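Kojibiose phosphorylase (PDB 6W0P) belongs to glycoside hydrolase family 65, whose members join a beta-rich N-terminal domain, a helical catalytic domain and a small beta C-terminal domain. Local coordinates at residues N294-K299 with Y362-A367; M674-G679 with K698-Y703; L714-D719 with V723-K728. All blocks are in the same frame, centred on the assembly; numbering follows the deposited sequence.

Contact 1 (N294-K299 with Y362-A367); sequences NHFYQK and YSNQEA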
loop_
_atom_site.group_PDB
_atom_site.type_symbol
_atom_site.label_atom_id
_atom_site.label_comp_id
_atom_site.label_asym_id
_atom_site.label_seq_id
_atom_site.Cartn_x
_atom_site.Cartn_y
_atom_site.Cartn_z
ATOM N N ASN A 294 -6.215 -28.974 37.936
ATOM C CA ASN A 294 -6.152 -28.755 39.403
ATOM C C ASN A 294 -4.791 -28.132 39.742
ATOM O O ASN A 294 -4.756 -27.172 40.494
ATOM C CB ASN A 294 -6.333 -30.030 40.226
ATOM C CG ASN A 294 -7.752 -30.559 40.250
ATOM O OD1 ASN A 294 -8.707 -29.861 39.901
ATOM N ND2 ASN A 294 -7.896 -31.812 40.647
ATOM N N HIS A 295 -3.708 -28.680 39.187
ATOM C CA HIS A 295 -2.325 -28.166 39.360
ATOM C C HIS A 295 -2.285 -26.685 38.953
ATOM O O HIS A 295 -1.796 -25.879 39.767
ATOM C CB HIS A 295 -1.338 -29.055 38.594
ATOM C CG HIS A 295 0.044 -28.507 38.543
ATOM N ND1 HIS A 295 0.967 -28.726 39.560
ATOM C CD2 HIS A 295 0.653 -27.729 37.623
ATOM C CE1 HIS A 295 2.102 -28.132 39.240
ATOM N NE2 HIS A 295 1.927 -27.500 38.067
ATOM N N PHE A 296 -2.798 -26.328 37.762
ATOM C CA PHE A 296 -2.720 -24.939 37.235
ATOM C C PHE A 296 -3.632 -24.029 38.062
ATOM O O PHE A 296 -3.208 -22.873 38.243
ATOM C CB PHE A 296 -2.908 -24.871 35.713
ATOM C CG PHE A 296 -1.649 -25.285 34.976
ATOM C CD1 PHE A 296 -1.505 -26.569 34.459
ATOM C CD2 PHE A 296 -0.558 -24.423 34.892
ATOM C CE1 PHE A 296 -0.326 -26.959 33.844
ATOM C CE2 PHE A 296 0.623 -24.818 34.288
ATOM C CZ PHE A 296 0.739 -26.087 33.766
ATOM N N TYR A 297 -4.764 -24.517 38.601
ATOM C CA TYR A 297 -5.675 -23.666 39.404
ATOM C C TYR A 297 -5.045 -23.448 40.797
ATOM O O TYR A 297 -5.211 -22.332 41.340
ATOM C CB TYR A 297 -7.123 -24.180 39.399
ATOM C CG TYR A 297 -7.874 -23.927 38.106
ATOM C CD1 TYR A 297 -8.394 -24.981 37.372
ATOM C CD2 TYR A 297 -8.036 -22.648 37.571
ATOM C CE1 TYR A 297 -9.068 -24.774 36.179
ATOM C CE2 TYR A 297 -8.712 -22.422 36.382
ATOM C CZ TYR A 297 -9.240 -23.492 35.687
ATOM O OH TYR A 297 -9.904 -23.323 34.517
ATOM N N GLN A 298 -4.302 -24.431 41.325
ATOM C CA GLN A 298 -3.579 -24.333 42.620
ATOM C C GLN A 298 -2.493 -23.249 42.508
ATOM O O GLN A 298 -2.174 -22.624 43.550
ATOM C CB GLN A 298 -2.920 -25.657 43.026
ATOM C CG GLN A 298 -3.877 -26.677 43.616
ATOM C CD GLN A 298 -4.677 -26.146 44.784
ATOM O OE1 GLN A 298 -4.152 -25.431 45.650
ATOM N NE2 GLN A 298 -5.959 -26.504 44.825
ATOM N N LYS A 299 -1.957 -23.049 41.300
ATOM C CA LYS A 299 -0.849 -22.113 41.032
ATOM C C LYS A 299 -1.403 -20.708 40.748
ATOM O O LYS A 299 -0.721 -19.728 41.138
ATOM C CB LYS A 299 0.080 -22.683 39.954
ATOM C CG LYS A 299 1.035 -23.759 40.483
ATOM C CD LYS A 299 2.222 -24.067 39.611
ATOM C CE LYS A 299 1.829 -24.352 38.170
ATOM N NZ LYS A 299 2.998 -24.628 37.267
ATOM N N TYR A 362 4.847 -16.030 36.264
ATOM C CA TYR A 362 4.388 -16.174 37.668
ATOM C C TYR A 362 3.668 -17.505 37.897
ATOM O O TYR A 362 3.279 -17.742 39.045
ATOM C CB TYR A 362 3.524 -14.973 38.052
ATOM C CG TYR A 362 4.319 -13.721 38.290
ATOM C CD1 TYR A 362 5.028 -13.544 39.467
ATOM C CD2 TYR A 362 4.381 -12.721 37.330
ATOM C CE1 TYR A 362 5.763 -12.395 39.683
ATOM C CE2 TYR A 362 5.104 -11.559 37.535
ATOM C CZ TYR A 362 5.813 -11.407 38.714
ATOM O OH TYR A 362 6.561 -10.285 38.922
ATOM N N SER A 363 3.528 -18.359 36.883
ATOM C CA SER A 363 2.830 -19.670 36.989
ATOM C C SER A 363 3.678 -20.829 36.473
ATOM O O SER A 363 3.481 -21.917 36.980
ATOM C CB SER A 363 1.486 -19.673 36.299
ATOM O OG SER A 363 1.610 -19.508 34.895
ATOM N N ASN A 364 4.537 -20.657 35.477
ATOM C CA ASN A 364 5.112 -21.825 34.755
ATOM C C ASN A 364 6.403 -21.408 34.055
ATOM O O ASN A 364 6.336 -20.923 32.907
ATOM C CB ASN A 364 4.076 -22.391 33.787
ATOM C CG ASN A 364 4.498 -23.651 33.066
ATOM O OD1 ASN A 364 5.635 -24.100 33.217
ATOM N ND2 ASN A 364 3.580 -24.202 32.261
ATOM N N GLN A 365 7.542 -21.629 34.702
ATOM C CA GLN A 365 8.845 -21.171 34.160
ATOM C C GLN A 365 9.102 -21.758 32.769
ATOM O O GLN A 365 9.691 -21.059 31.918
ATOM C CB GLN A 365 10.005 -21.572 35.060
ATOM C CG GLN A 365 11.304 -20.945 34.591
ATOM C CD GLN A 365 12.447 -21.335 35.482
ATOM O OE1 GLN A 365 12.236 -21.896 36.555
ATOM N NE2 GLN A 365 13.654 -21.050 35.025
ATOM N N GLU A 366 8.752 -23.018 32.572
ATOM C CA GLU A 366 9.016 -23.764 31.317
ATOM C C GLU A 366 8.183 -23.131 30.188
ATOM O O GLU A 366 8.694 -22.991 29.067
ATOM C CB GLU A 366 8.719 -25.247 31.567
ATOM C CG GLU A 366 9.206 -26.186 30.471
ATOM C CD GLU A 366 10.712 -26.209 30.200
ATOM O OE1 GLU A 366 11.511 -25.703 31.044
ATOM O OE2 GLU A 366 11.091 -26.749 29.125
ATOM N N ALA A 367 6.950 -22.720 30.472
ATOM C CA ALA A 367 6.115 -21.985 29.503
ATOM C C ALA A 367 6.758 -20.624 29.199
ATOM O O ALA A 367 6.938 -20.327 28.000
ATOM C CB ALA A 367 4.705 -21.860 30.016
HETATM O O HOH W 1 1.959 -19.432 40.624
#
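Lys299 leaves helix 282-300 with CG beside its backbone N and anti to the carbonyl carbon (chi1 -78°), and a bend at chi3 (-51°) swings its ammonium onto the carbonyl of Ser363. There NZ donates to Ser363 O over 2.8 Å, lying nearly along the C=O axis. CE of the same lysine lies 3.2 Å from Ser363 O, bringing the last carbons of the chain against the peptide as well. On the helix side NZ also makes a weak bond to His295 NE2, one turn back, so the ammonium bridges the imidazole and the loop. A second bridge joins the backbones: one water lies within hydrogen-bonding distance of both Lys299 O and Tyr362 O, 2.7 Å from each.

Beside the lysine, the amide of Asn364 meets the ring of Phe296. Asn364 ND2 comes to the ring edge, near its plane, 3.6 Å from Phe296 CE2, the amide and ring planes being 42° apart. This nitrogen is also weakly hydrogen-bonded to His326 O, while CD2 of His295 covers one face of the phenyl ring. Asn364 OD1 accepts a weak bond from Ala367 N, the N-cap arrangement at the start of helix 365-376, here laid against the last turns of helix 282-300.

Contact 2 (M674-G679 with K698-Y703); sequences MNIVYG and KNWNYY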
loop_
_atom_site.group_PDB
_atom_site.type_symbol
_atom_site.label_atom_id
_atom_site.label_comp_id
_atom_site.label_asym_id
_atom_site.label_seq_id
_atom_site.Cartn_x
_atom_site.Cartn_y
_atom_site.Cartn_z
ATOM N N MET A 674 -3.572 -9.419 34.066
ATOM C CA MET A 674 -2.638 -8.288 34.281
ATOM C C MET A 674 -3.339 -7.163 35.044
ATOM O O MET A 674 -2.742 -6.657 36.018
ATOM C CB MET A 674 -2.169 -7.726 32.942
ATOM C CG MET A 674 -1.512 -8.761 32.096
ATOM S SD MET A 674 0.226 -8.645 32.375
ATOM C CE MET A 674 0.636 -7.235 31.359
ATOM N N ASN A 675 -4.532 -6.774 34.568
ATOM C CA ASN A 675 -5.357 -5.710 35.190
ATOM C C ASN A 675 -5.592 -6.058 36.668
ATOM O O ASN A 675 -5.577 -5.115 37.506
ATOM C CB ASN A 675 -6.672 -5.445 34.463
ATOM C CG ASN A 675 -7.117 -3.999 34.574
ATOM O OD1 ASN A 675 -7.716 -3.473 33.638
ATOM N ND2 ASN A 675 -6.873 -3.360 35.720
ATOM N N ILE A 676 -5.778 -7.341 37.000
ATOM C CA ILE A 676 -6.075 -7.762 38.406
ATOM C C ILE A 676 -4.777 -7.710 39.231
ATOM O O ILE A 676 -4.805 -7.038 40.288
ATOM C CB ILE A 676 -6.786 -9.129 38.449
ATOM C CG1 ILE A 676 -8.225 -9.005 37.920
ATOM C CG2 ILE A 676 -6.727 -9.703 39.859
ATOM C CD1 ILE A 676 -8.992 -10.337 37.776
ATOM N N VAL A 677 -3.672 -8.293 38.741
ATOM C CA VAL A 677 -2.445 -8.530 39.565
ATOM C C VAL A 677 -1.492 -7.320 39.516
ATOM O O VAL A 677 -1.025 -6.899 40.601
ATOM C CB VAL A 677 -1.754 -9.848 39.190
ATOM C CG1 VAL A 677 -0.447 -10.029 39.924
ATOM C CG2 VAL A 677 -2.648 -11.042 39.465
ATOM N N TYR A 678 -1.200 -6.756 38.353
ATOM C CA TYR A 678 -0.404 -5.508 38.236
ATOM C C TYR A 678 -1.244 -4.295 38.650
ATOM O O TYR A 678 -0.683 -3.343 39.201
ATOM C CB TYR A 678 0.146 -5.306 36.827
ATOM C CG TYR A 678 1.296 -6.213 36.482
ATOM C CD1 TYR A 678 2.497 -6.145 37.169
ATOM C CD2 TYR A 678 1.200 -7.133 35.453
ATOM C CE1 TYR A 678 3.567 -6.977 36.863
ATOM C CE2 TYR A 678 2.262 -7.965 35.127
ATOM C CZ TYR A 678 3.440 -7.900 35.848
ATOM O OH TYR A 678 4.487 -8.694 35.486
ATOM N N GLY A 679 -2.547 -4.338 38.374
ATOM C CA GLY A 679 -3.471 -3.212 38.577
ATOM C C GLY A 679 -3.931 -3.142 40.016
ATOM O O GLY A 679 -3.264 -2.465 40.819
ATOM N N LYS A 698 -14.534 -1.603 43.005
ATOM C CA LYS A 698 -15.769 -1.112 43.690
ATOM C C LYS A 698 -16.842 -2.206 43.663
ATOM O O LYS A 698 -17.565 -2.321 44.630
ATOM C CB LYS A 698 -16.266 0.220 43.086
ATOM C CG LYS A 698 -17.318 0.135 41.982
ATOM C CD LYS A 698 -17.102 1.102 40.823
ATOM C CE LYS A 698 -18.093 0.906 39.687
ATOM N NZ LYS A 698 -17.568 1.425 38.397
ATOM N N ASN A 699 -16.855 -3.020 42.613
ATOM C CA ASN A 699 -17.848 -4.095 42.356
ATOM C C ASN A 699 -17.550 -5.372 43.147
ATOM O O ASN A 699 -18.397 -6.285 43.095
ATOM C CB ASN A 699 -17.879 -4.435 40.863
ATOM C CG ASN A 699 -18.246 -3.231 40.022
ATOM O OD1 ASN A 699 -19.212 -2.532 40.323
ATOM N ND2 ASN A 699 -17.473 -2.970 38.985
ATOM N N TRP A 700 -16.389 -5.511 43.788
ATOM C CA TRP A 700 -16.012 -6.792 44.451
ATOM C C TRP A 700 -15.862 -6.592 45.967
ATOM O O TRP A 700 -15.099 -5.697 46.380
ATOM C CB TRP A 700 -14.716 -7.384 43.881
ATOM C CG TRP A 700 -14.648 -7.572 42.396
ATOM C CD1 TRP A 700 -15.686 -7.732 41.532
ATOM C CD2 TRP A 700 -13.449 -7.676 41.602
ATOM N NE1 TRP A 700 -15.219 -7.873 40.257
ATOM C CE2 TRP A 700 -13.854 -7.853 40.265
ATOM C CE3 TRP A 700 -12.084 -7.627 41.887
ATOM C CZ2 TRP A 700 -12.945 -7.996 39.215
ATOM C CZ3 TRP A 700 -11.186 -7.749 40.851
ATOM C CH2 TRP A 700 -11.610 -7.917 39.525
ATOM N N ASN A 701 -16.463 -7.489 46.750
ATOM C CA ASN A 701 -16.277 -7.597 48.225
ATOM C C ASN A 701 -14.826 -7.976 48.508
ATOM O O ASN A 701 -14.193 -7.304 49.291
ATOM C CB ASN A 701 -17.221 -8.630 48.844
ATOM C CG ASN A 701 -18.670 -8.249 48.642
ATOM O OD1 ASN A 701 -18.993 -7.056 48.704
ATOM N ND2 ASN A 701 -19.526 -9.236 48.378
ATOM N N TYR A 702 -14.304 -8.980 47.821
ATOM C CA TYR A 702 -12.876 -9.347 47.876
ATOM C C TYR A 702 -12.466 -9.937 46.536
ATOM O O TYR A 702 -13.335 -10.337 45.744
ATOM C CB TYR A 702 -12.605 -10.259 49.076
ATOM C CG TYR A 702 -13.096 -11.688 49.032
ATOM C CD1 TYR A 702 -12.464 -12.645 48.242
ATOM C CD2 TYR A 702 -14.140 -12.119 49.854
ATOM C CE1 TYR A 702 -12.895 -13.966 48.220
ATOM C CE2 TYR A 702 -14.568 -13.439 49.861
ATOM C CZ TYR A 702 -13.940 -14.361 49.042
ATOM O OH TYR A 702 -14.327 -15.668 49.048
ATOM N N TYR A 703 -11.164 -9.958 46.282
ATOM C CA TYR A 703 -10.545 -10.782 45.224
ATOM C C TYR A 703 -9.321 -11.461 45.826
ATOM O O TYR A 703 -8.748 -10.964 46.840
ATOM C CB TYR A 703 -10.181 -9.947 43.993
ATOM C CG TYR A 703 -9.223 -8.819 44.259
ATOM C CD1 TYR A 703 -9.667 -7.571 44.653
ATOM C CD2 TYR A 703 -7.860 -8.995 44.097
ATOM C CE1 TYR A 703 -8.776 -6.538 44.911
ATOM C CE2 TYR A 703 -6.957 -7.969 44.323
ATOM C CZ TYR A 703 -7.417 -6.736 44.737
ATOM O OH TYR A 703 -6.524 -5.734 44.967
#
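Helix 666-680 passes the loop that leads into strand 702-709 with no hydrogen bond between 674-679 and 698-703, the nearest alpha carbons, those of Ile676 and Tyr703, being 8.7 Å apart. Side chains span that distance, and Ile676 alone makes the contact from 674-679, its two branches going to different aromatic rings. CG1 stands beside the backbone N, anti to the carbonyl carbon (chi1 -71°), which carries the longer branch to Trp700. CG1 meets Trp700 CH2 at 3.9 Å, approaching the outer edge of the indole near its plane, and Ile676 CD1 is 4.0 Å from the same carbon. The isoleucine and the indole run at about a right angle to each other. The short branch turns to the strand: Ile676 CG2 lies 4.4 Å from Tyr703 CD2, a looser and oblique approach. The two rings also meet each other, Tyr703 CD1 lying at the edge of the indole in its plane.

Phe645 of helix 638-645 packs on Ile676 and meets Trp700 with its ring nearly perpendicular to the indole, extending the apolar cluster to a third element. The chemistry is therefore divided: dispersion forces join the helix to the loop and the start of the strand, while hydrogen bonds from Trp700 NE1 to Asp310 OD2 and from Tyr703 OH to Thr695 O satisfy the polar ends of the rings, the one at NE1 probably helping to orient the indole.

Contact 3 (L714-D719 with V723-K728); sequences LTVKVD and VIITKK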
loop_
_atom_site.group_PDB
_atom_site.type_symbol
_atom_site.label_atom_id
_atom_site.label_comp_id
_atom_site.label_asym_id
_atom_site.label_seq_id
_atom_site.Cartn_x
_atom_site.Cartn_y
_atom_site.Cartn_z
ATOM N N LEU A 714 2.521 -17.927 46.376
ATOM C CA LEU A 714 1.888 -16.868 47.214
ATOM C C LEU A 714 0.390 -16.777 46.928
ATOM O O LEU A 714 0.022 -16.692 45.737
ATOM C CB LEU A 714 2.532 -15.521 46.903
ATOM C CG LEU A 714 4.031 -15.453 47.107
ATOM C CD1 LEU A 714 4.582 -14.212 46.442
ATOM C CD2 LEU A 714 4.375 -15.483 48.590
ATOM N N THR A 715 -0.410 -16.717 47.993
ATOM C CA THR A 715 -1.856 -16.393 47.979
ATOM C C THR A 715 -2.068 -15.023 48.626
ATOM O O THR A 715 -1.688 -14.840 49.794
ATOM C CB THR A 715 -2.691 -17.460 48.692
ATOM O OG1 THR A 715 -2.449 -18.736 48.095
ATOM C CG2 THR A 715 -4.170 -17.163 48.642
ATOM N N VAL A 716 -2.682 -14.121 47.866
ATOM C CA VAL A 716 -2.955 -12.720 48.235
ATOM C C VAL A 716 -4.457 -12.540 48.155
ATOM O O VAL A 716 -4.973 -12.576 47.047
ATOM C CB VAL A 716 -2.216 -11.725 47.326
ATOM C CG1 VAL A 716 -2.521 -10.300 47.742
ATOM C CG2 VAL A 716 -0.714 -11.970 47.286
ATOM N N LYS A 717 -5.097 -12.341 49.311
ATOM C CA LYS A 717 -6.531 -12.008 49.447
ATOM C C LYS A 717 -6.660 -10.542 49.870
ATOM O O LYS A 717 -6.055 -10.174 50.881
ATOM C CB LYS A 717 -7.204 -12.936 50.468
ATOM C CG LYS A 717 -8.707 -12.735 50.597
ATOM C CD LYS A 717 -9.361 -13.722 51.518
ATOM C CE LYS A 717 -10.798 -13.330 51.792
ATOM N NZ LYS A 717 -11.562 -14.412 52.457
ATOM N N VAL A 718 -7.461 -9.771 49.140
ATOM C CA VAL A 718 -7.719 -8.325 49.397
ATOM C C VAL A 718 -9.222 -8.123 49.629
ATOM O O VAL A 718 -9.991 -8.428 48.717
ATOM C CB VAL A 718 -7.199 -7.473 48.233
ATOM C CG1 VAL A 718 -7.312 -5.984 48.527
ATOM C CG2 VAL A 718 -5.774 -7.858 47.884
ATOM N N ASP A 719 -9.614 -7.686 50.829
ATOM C CA ASP A 719 -11.013 -7.256 51.146
ATOM C C ASP A 719 -10.985 -5.773 51.521
ATOM O O ASP A 719 -9.960 -5.117 51.233
ATOM C CB ASP A 719 -11.703 -8.153 52.186
ATOM C CG ASP A 719 -11.129 -8.123 53.595
ATOM O OD1 ASP A 719 -10.539 -7.110 53.980
ATOM O OD2 ASP A 719 -11.272 -9.128 54.296
ATOM N N VAL A 723 -5.406 -6.952 53.824
ATOM C CA VAL A 723 -4.602 -7.753 52.884
ATOM C C VAL A 723 -4.071 -8.929 53.686
ATOM O O VAL A 723 -3.413 -8.684 54.672
ATOM C CB VAL A 723 -3.471 -6.916 52.273
ATOM C CG1 VAL A 723 -2.650 -7.732 51.297
ATOM C CG2 VAL A 723 -4.027 -5.674 51.609
ATOM N N ILE A 724 -4.395 -10.146 53.267
ATOM C CA ILE A 724 -3.894 -11.407 53.865
ATOM C C ILE A 724 -3.055 -12.079 52.778
ATOM O O ILE A 724 -3.580 -12.289 51.649
ATOM C CB ILE A 724 -5.082 -12.267 54.371
ATOM C CG1 ILE A 724 -5.906 -11.501 55.407
ATOM C CG2 ILE A 724 -4.643 -13.627 54.912
ATOM C CD1 ILE A 724 -7.348 -11.982 55.506
ATOM N N ILE A 725 -1.800 -12.365 53.102
ATOM C CA ILE A 725 -0.776 -12.971 52.210
ATOM C C ILE A 725 -0.309 -14.243 52.910
ATOM O O ILE A 725 0.057 -14.136 54.122
ATOM C CB ILE A 725 0.391 -11.998 51.961
ATOM C CG1 ILE A 725 -0.076 -10.676 51.337
ATOM C CG2 ILE A 725 1.477 -12.657 51.135
ATOM C CD1 ILE A 725 0.873 -9.527 51.570
ATOM N N THR A 726 -0.346 -15.381 52.206
ATOM C CA THR A 726 0.021 -16.702 52.763
ATOM C C THR A 726 0.976 -17.429 51.810
ATOM O O THR A 726 0.916 -17.206 50.578
ATOM C CB THR A 726 -1.224 -17.542 53.104
ATOM O OG1 THR A 726 -2.225 -17.413 52.085
ATOM C CG2 THR A 726 -1.857 -17.148 54.419
ATOM N N LYS A 727 1.802 -18.302 52.382
ATOM C CA LYS A 727 2.595 -19.327 51.662
ATOM C C LYS A 727 2.868 -20.511 52.601
ATOM O O LYS A 727 2.717 -20.360 53.820
ATOM C CB LYS A 727 3.880 -18.704 51.096
ATOM C CG LYS A 727 5.031 -18.494 52.061
ATOM C CD LYS A 727 6.198 -17.740 51.478
ATOM C CE LYS A 727 7.239 -17.427 52.536
ATOM N NZ LYS A 727 7.790 -18.644 53.176
ATOM N N LYS A 728 3.316 -21.634 52.030
ATOM C CA LYS A 728 3.588 -22.908 52.756
ATOM C C LYS A 728 5.098 -23.142 52.886
ATOM O O LYS A 728 5.484 -24.051 53.623
ATOM C CB LYS A 728 2.936 -24.077 52.006
ATOM C CG LYS A 728 1.444 -23.924 51.750
ATOM C CD LYS A 728 0.618 -23.918 53.011
ATOM C CE LYS A 728 -0.292 -25.121 53.105
ATOM N NZ LYS A 728 -1.420 -24.983 52.158
HETATM O O HOH W 2 -3.891 -15.393 51.900
#
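Thr726 faces Thr715 across an antiparallel beta hairpin formed by strands 712-718 and 722-726, within a five-stranded antiparallel sheet in which strand 303-305 joins four strands from the C-terminal part of the chain. The short strand axes approach to 4.7 Å and run at 168°. In the two hydrogen-bonded pairs each backbone N-H meets the carbonyl opposite: Thr715 N donates to Thr726 O and Thr726 N to Thr715 O, then Lys717 N to Ile724 O and Ile724 N to Lys717 O. Three of these four bonds are nearly straight, and that from Thr726 N to Thr715 O is more bent, at 157°. CA-H...O contacts fill in between, the shortest from Ile725 CA to Thr715 O at 3.2 Å.

From Thr726 CB the side chain divides. OG1 sits between the backbone N and the carbonyl carbon (chi1 41°), which turns the hydroxyl to the neighbouring strand. OG1 comes 3.4 Å from Thr715 CB and 4.0 Å from Thr715 CG2, the two threonines crossing at a slant. The Thr726 side chain also touches Lys747 of strand 747-751. Thr715 OG1 has its own partner in Lys706 NZ, on strand 702-709.

The opposite face, carrying Val716, Val718, Val723 and Ile725, is buried. Val716 CG2 lies 4.3 Å from Ile725 CG1, and Ile725 also packs on Ile735 and Val737 of strand 733-737. Near the open end of the hairpin Leu714 CD2 lies alongside the Lys727 chain, whose NZ bonds to Asn731 O, Thr729 OG1 and Ile745 O.

A water completes the threonine pair, 2.6 Å from Thr726 OG1 and donating to Thr715 O at 3.1 Å.

How the contacts relate
Contact 2 is the buried one, apolar and without a hydrogen bond between its segments, whereas contacts 1 and 3 are partly buried and combine polar bonds with packing. Their chemistry follows place: a lysine and a water bridge helix 282-300 to a loop in contact 1, and backbone bonds pair two strands in contact 3. Contacts 2 and 3 reach the same sheet, since strands 702-709 and 712-718 are neighbours in it; Tyr703 O lies 2.9 Å from Val718 N, probably hydrogen-bonded, and Tyr702 makes a cation-pi contact with Lys717. Contacts 1 and 2 touch through Tyr362 and Tyr678, while contacts 1 and 3 stay about 6 Å apart at their nearest atoms.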